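Local coordinates for guanosine-3',5'-bis(diphosphate) 3'-pyrophosphohydrolase MESH1 (Drosophila melanogaster, PDB 3NQW), which hydrolyses the alarmone ppGpp to GDP and diphosphate as a manganese-dependent HD-family enzyme and takes part in the starvation response, at residues F148-K152 with F173-L179. Residues are numbered along the deposited sequence; the frame is centred on the assembly and turned at random.
Sequences FVWAK and FRQRGLL
Phe148 receives Arg176 over one face of its ring: Arg176 CD lies above the centre, 4.1 Å from the Phe148 centroid, while the guanidinium, its plane 14° from the ring's, sits near Phe148 CZ. This suits arginine, whose methylenes and flat head can both lie on an aromatic face. Leu178 CD2 fills the flank, 4.1 Å from Phe148 CB. Val149 adds little, its backbone N grazing the same methyl. Ala151 is small enough to let the Phe173 ring approach helix 141-158, Ala151 CB being 4.2 Å from Phe173 CE1. In Lys152, CG anti to the backbone N (chi1 -159°) stands above the Phe173 ring centre; the chain runs extended to CE, then bends, and NZ forms a salt bridge with Asp156. Lys152 CD packs on Leu178 CB at 3.8 Å and Lys152 CE on Leu179 CD1. An alanine in place of this phenylalanine would probably leave the Lys152 methylenes without their aromatic platform and open a gap beside Ala151. Gly177 ends the helix with phi 128°, where a side chain would jam against Arg176 O; its N and that of Leu178 both bond Phe173 O. With no hydrogen bond across it, the contact joins the last two helices through apolar and CH-pi packing, in which long basic side chains contribute their hydrocarbon parts.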
# COMPACT_ATOMS: atom_id res chain seq x y z
N PHE A 148 2.07 -7.70 25.48
CA PHE A 148 2.80 -8.93 25.17
C PHE A 148 2.14 -10.15 25.80
O PHE A 148 2.06 -11.22 25.17
CB PHE A 148 4.25 -8.85 25.67
CG PHE A 148 5.14 -7.97 24.84
CD1 PHE A 148 5.47 -6.69 25.27
CD2 PHE A 148 5.61 -8.40 23.60
CE1 PHE A 148 6.26 -5.86 24.49
CE2 PHE A 148 6.40 -7.58 22.81
CZ PHE A 148 6.72 -6.31 23.26
N VAL A 149 1.70 -10.00 27.05
CA VAL A 149 1.05 -11.07 27.79
C VAL A 149 -0.22 -11.48 27.07
O VAL A 149 -0.42 -12.66 26.76
CB VAL A 149 0.67 -10.62 29.23
CG1 VAL A 149 -0.07 -11.75 29.95
CG2 VAL A 149 1.91 -10.24 30.02
N TRP A 150 -1.08 -10.49 26.83
CA TRP A 150 -2.36 -10.70 26.15
C TRP A 150 -2.10 -11.31 24.77
O TRP A 150 -2.75 -12.28 24.38
CB TRP A 150 -3.12 -9.37 26.03
CG TRP A 150 -4.24 -9.38 25.01
CD1 TRP A 150 -5.40 -10.11 25.05
CD2 TRP A 150 -4.26 -8.67 23.77
NE1 TRP A 150 -6.14 -9.89 23.92
CE2 TRP A 150 -5.47 -9.01 23.11
CE3 TRP A 150 -3.38 -7.77 23.14
CZ2 TRP A 150 -5.82 -8.49 21.86
CZ3 TRP A 150 -3.73 -7.26 21.90
CH2 TRP A 150 -4.94 -7.62 21.27
N ALA A 151 -1.15 -10.73 24.04
CA ALA A 151 -0.79 -11.22 22.73
C ALA A 151 -0.54 -12.72 22.80
O ALA A 151 -1.03 -13.50 21.98
CB ALA A 151 0.46 -10.51 22.23
N LYS A 152 0.24 -13.12 23.80
CA LYS A 152 0.56 -14.53 23.96
C LYS A 152 -0.68 -15.38 24.24
O LYS A 152 -0.84 -16.45 23.67
CB LYS A 152 1.58 -14.73 25.09
CG LYS A 152 2.31 -16.07 24.95
CD LYS A 152 3.28 -16.37 26.07
CE LYS A 152 4.07 -17.63 25.76
NZ LYS A 152 3.18 -18.77 25.39
N PHE A 173 8.35 -13.88 21.86
CA PHE A 173 7.93 -14.23 23.20
C PHE A 173 9.07 -14.74 24.08
O PHE A 173 9.10 -14.45 25.28
CB PHE A 173 6.81 -15.28 23.17
CG PHE A 173 5.50 -14.79 22.58
CD1 PHE A 173 4.97 -13.55 22.93
CD2 PHE A 173 4.77 -15.60 21.71
CE1 PHE A 173 3.74 -13.13 22.43
CE2 PHE A 173 3.55 -15.19 21.22
CZ PHE A 173 3.03 -13.95 21.58
N ARG A 174 10.00 -15.51 23.52
CA ARG A 174 11.11 -16.02 24.33
C ARG A 174 12.19 -14.97 24.55
O ARG A 174 12.89 -15.02 25.57
CB ARG A 174 11.71 -17.29 23.72
CG ARG A 174 12.24 -17.14 22.32
CD ARG A 174 12.72 -18.48 21.78
NE ARG A 174 11.75 -19.56 22.05
CZ ARG A 174 11.33 -20.45 21.15
NH1 ARG A 174 11.78 -20.38 19.91
NH2 ARG A 174 10.47 -21.40 21.49
N GLN A 175 12.34 -14.04 23.60
CA GLN A 175 13.33 -12.96 23.71
C GLN A 175 12.92 -12.06 24.87
O GLN A 175 13.76 -11.54 25.59
CB GLN A 175 13.36 -12.10 22.45
CG GLN A 175 14.18 -12.62 21.28
CD GLN A 175 14.38 -11.55 20.20
OE1 GLN A 175 13.42 -11.14 19.53
NE2 GLN A 175 15.62 -11.08 20.04
N ARG A 176 11.61 -11.87 25.01
CA ARG A 176 11.08 -11.05 26.08
C ARG A 176 11.18 -11.80 27.40
O ARG A 176 11.71 -11.28 28.37
CB ARG A 176 9.62 -10.69 25.79
CG ARG A 176 9.45 -9.64 24.70
CD ARG A 176 9.69 -8.23 25.22
NE ARG A 176 10.24 -7.35 24.19
CZ ARG A 176 10.39 -6.04 24.34
NH1 ARG A 176 10.01 -5.45 25.47
NH2 ARG A 176 10.92 -5.33 23.35
N GLY A 177 10.68 -13.03 27.43
CA GLY A 177 10.76 -13.79 28.66
C GLY A 177 9.42 -14.35 29.09
O GLY A 177 9.13 -14.47 30.28
N LEU A 178 8.60 -14.68 28.10
CA LEU A 178 7.27 -15.25 28.35
C LEU A 178 7.23 -16.70 27.90
O LEU A 178 6.28 -17.43 28.19
CB LEU A 178 6.20 -14.46 27.59
CG LEU A 178 5.50 -13.27 28.25
CD1 LEU A 178 6.51 -12.30 28.84
CD2 LEU A 178 4.62 -12.59 27.22
N LEU A 179 8.25 -17.13 27.18
CA LEU A 179 8.29 -18.51 26.69
C LEU A 179 9.47 -19.25 27.30
O LEU A 179 10.47 -18.63 27.67
CB LEU A 179 8.41 -18.51 25.17
CG LEU A 179 7.95 -19.74 24.41
CD1 LEU A 179 6.46 -19.96 24.62
CD2 LEU A 179 8.23 -19.52 22.94